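Local coordinates for Mgp-operon protein 3 (PDB 6RJ1), which probably acts as a cell-surface adhesin in host-cell attachment, alongside the adhesin P1, and may bind sugars, at residues D110-V115 against Q449-S454. Numbering follows the deposited sequence.
Sequences DFASYV and QLYHTS
Tyr451 OH is gripped twice: it accepts a hydrogen bond from Ser113 N, with OH and N 2.9 Å apart and an N-H...O angle of 154°, and it is also hydrogen-bonded to the carbonyl of Leu134. This buried contact, just after an Asx turn at Asp110, joins helix 446-454 to the residues leading into strand 114-121, in the mixed sheet where that strand pairs antiparallel with 125-135. With Tyr451 CG anti to its own backbone N (chi1 178°), the ring extends from the helix toward Ser113. Ser113 N lies in the ring plane at its hydroxyl edge, while Ser113 CB sits 3.5 Å from Tyr451 OH and Ala112 CB touches the same oxygen. Phe84 packs edge-to-face with the Tyr451 ring. In the Asx turn, Ala112 N donates to Asp110 OD1 at 3.1 Å, and Asp110 OD2 forms a salt bridge with Lys133. On the helix, Ser454 OG bonds back to Tyr451 O at 2.7 Å. Ser113 OG, placed beside its own backbone N and anti to the carbonyl carbon (chi1 -60°), approaches the ring obliquely, 3.6 Å from Tyr451 CE2, and hydrogen-bonds to Thr455 OG1.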
loop_
_atom_site.group_PDB
_atom_site.type_symbol
_atom_site.label_atom_id
_atom_site.label_comp_id
_atom_site.label_asym_id
_atom_site.label_seq_id
_atom_site.Cartn_x
_atom_site.Cartn_y
_atom_site.Cartn_z
ATOM N N ASP A 110 5.670 27.716 -1.505
ATOM C CA ASP A 110 5.221 26.583 -0.700
ATOM C C ASP A 110 5.921 25.258 -1.053
ATOM O O ASP A 110 5.776 24.289 -0.308
ATOM C CB ASP A 110 3.701 26.419 -0.849
ATOM C CG ASP A 110 3.156 26.512 -2.268
ATOM O OD1 ASP A 110 3.789 25.948 -3.188
ATOM O OD2 ASP A 110 2.107 27.153 -2.452
ATOM N N PHE A 111 6.650 25.218 -2.199
ATOM C CA PHE A 111 7.362 24.053 -2.746
ATOM C C PHE A 111 6.427 22.852 -2.976
ATOM O O PHE A 111 6.829 21.700 -2.803
ATOM C CB PHE A 111 8.606 23.667 -1.921
ATOM C CG PHE A 111 9.604 24.777 -1.693
ATOM C CD1 PHE A 111 9.492 25.616 -0.598
ATOM C CD2 PHE A 111 10.689 24.951 -2.549
ATOM C CE1 PHE A 111 10.430 26.626 -0.373
ATOM C CE2 PHE A 111 11.632 25.955 -2.315
ATOM C CZ PHE A 111 11.499 26.782 -1.228
ATOM N N ALA A 112 5.173 23.135 -3.389
ATOM C CA ALA A 112 4.153 22.133 -3.692
ATOM C C ALA A 112 4.580 21.286 -4.887
ATOM O O ALA A 112 5.364 21.737 -5.724
ATOM C CB ALA A 112 2.834 22.818 -4.004
ATOM N N SER A 113 4.053 20.068 -4.979
ATOM C CA SER A 113 4.331 19.187 -6.102
ATOM C C SER A 113 3.612 19.667 -7.366
ATOM O O SER A 113 2.544 20.282 -7.290
ATOM C CB SER A 113 3.923 17.765 -5.766
ATOM O OG SER A 113 4.641 17.306 -4.633
ATOM N N TYR A 114 4.216 19.408 -8.525
ATOM C CA TYR A 114 3.639 19.815 -9.801
ATOM C C TYR A 114 3.588 18.694 -10.805
ATOM O O TYR A 114 4.427 17.791 -10.790
ATOM C CB TYR A 114 4.432 20.981 -10.423
ATOM C CG TYR A 114 4.191 22.314 -9.763
ATOM C CD1 TYR A 114 3.126 23.125 -10.151
ATOM C CD2 TYR A 114 5.040 22.783 -8.765
ATOM C CE1 TYR A 114 2.899 24.359 -9.545
ATOM C CE2 TYR A 114 4.822 24.011 -8.147
ATOM C CZ TYR A 114 3.750 24.799 -8.539
ATOM O OH TYR A 114 3.536 26.010 -7.920
ATOM N N VAL A 115 2.594 18.782 -11.691
ATOM C CA VAL A 115 2.438 17.934 -12.859
ATOM C C VAL A 115 2.843 18.889 -13.977
ATOM O O VAL A 115 2.256 19.974 -14.094
ATOM C CB VAL A 115 1.008 17.362 -13.042
ATOM C CG1 VAL A 115 0.807 16.820 -14.453
ATOM C CG2 VAL A 115 0.720 16.282 -12.013
ATOM N N GLN A 449 5.048 14.526 5.468
ATOM C CA GLN A 449 5.530 13.250 4.938
ATOM C C GLN A 449 4.471 12.591 4.099
ATOM O O GLN A 449 4.804 12.011 3.072
ATOM C CB GLN A 449 5.989 12.289 6.045
ATOM C CG GLN A 449 7.044 12.840 7.003
ATOM C CD GLN A 449 8.427 13.024 6.430
ATOM O OE1 GLN A 449 8.670 12.925 5.217
ATOM N NE2 GLN A 449 9.370 13.295 7.313
ATOM N N LEU A 450 3.198 12.700 4.517
ATOM C CA LEU A 450 2.073 12.153 3.768
ATOM C C LEU A 450 1.882 12.935 2.466
ATOM O O LEU A 450 1.599 12.316 1.441
ATOM C CB LEU A 450 0.776 12.117 4.595
ATOM C CG LEU A 450 0.722 11.149 5.776
ATOM C CD1 LEU A 450 -0.433 11.483 6.694
ATOM C CD2 LEU A 450 0.654 9.711 5.323
ATOM N N TYR A 451 2.092 14.270 2.478
ATOM C CA TYR A 451 1.979 15.043 1.243
ATOM C C TYR A 451 3.081 14.666 0.245
ATOM O O TYR A 451 2.775 14.342 -0.907
ATOM C CB TYR A 451 1.921 16.567 1.481
ATOM C CG TYR A 451 1.851 17.344 0.179
ATOM C CD1 TYR A 451 0.647 17.480 -0.514
ATOM C CD2 TYR A 451 3.004 17.858 -0.414
ATOM C CE1 TYR A 451 0.590 18.132 -1.743
ATOM C CE2 TYR A 451 2.958 18.504 -1.647
ATOM C CZ TYR A 451 1.749 18.645 -2.303
ATOM O OH TYR A 451 1.711 19.295 -3.506
ATOM N N HIS A 452 4.353 14.706 0.695
ATOM C CA HIS A 452 5.533 14.381 -0.115
ATOM C C HIS A 452 5.480 12.971 -0.705
ATOM O O HIS A 452 5.789 12.805 -1.881
ATOM C CB HIS A 452 6.815 14.590 0.695
ATOM C CG HIS A 452 8.055 14.599 -0.138
ATOM N ND1 HIS A 452 8.857 13.486 -0.237
ATOM C CD2 HIS A 452 8.588 15.591 -0.887
ATOM C CE1 HIS A 452 9.858 13.831 -1.030
ATOM N NE2 HIS A 452 9.735 15.091 -1.447
ATOM N N THR A 453 5.062 11.967 0.087
ATOM C CA THR A 453 4.940 10.587 -0.399
ATOM C C THR A 453 3.705 10.388 -1.309
ATOM O O THR A 453 3.751 9.536 -2.186
ATOM C CB THR A 453 4.994 9.558 0.751
ATOM O OG1 THR A 453 4.002 9.858 1.732
ATOM C CG2 THR A 453 6.370 9.458 1.400
ATOM N N SER A 454 2.613 11.158 -1.108
ATOM C CA SER A 454 1.388 11.027 -1.917
ATOM C C SER A 454 1.545 11.476 -3.387
ATOM O O SER A 454 0.742 11.082 -4.240
ATOM C CB SER A 454 0.209 11.737 -1.263
ATOM O OG SER A 454 0.383 13.144 -1.230
#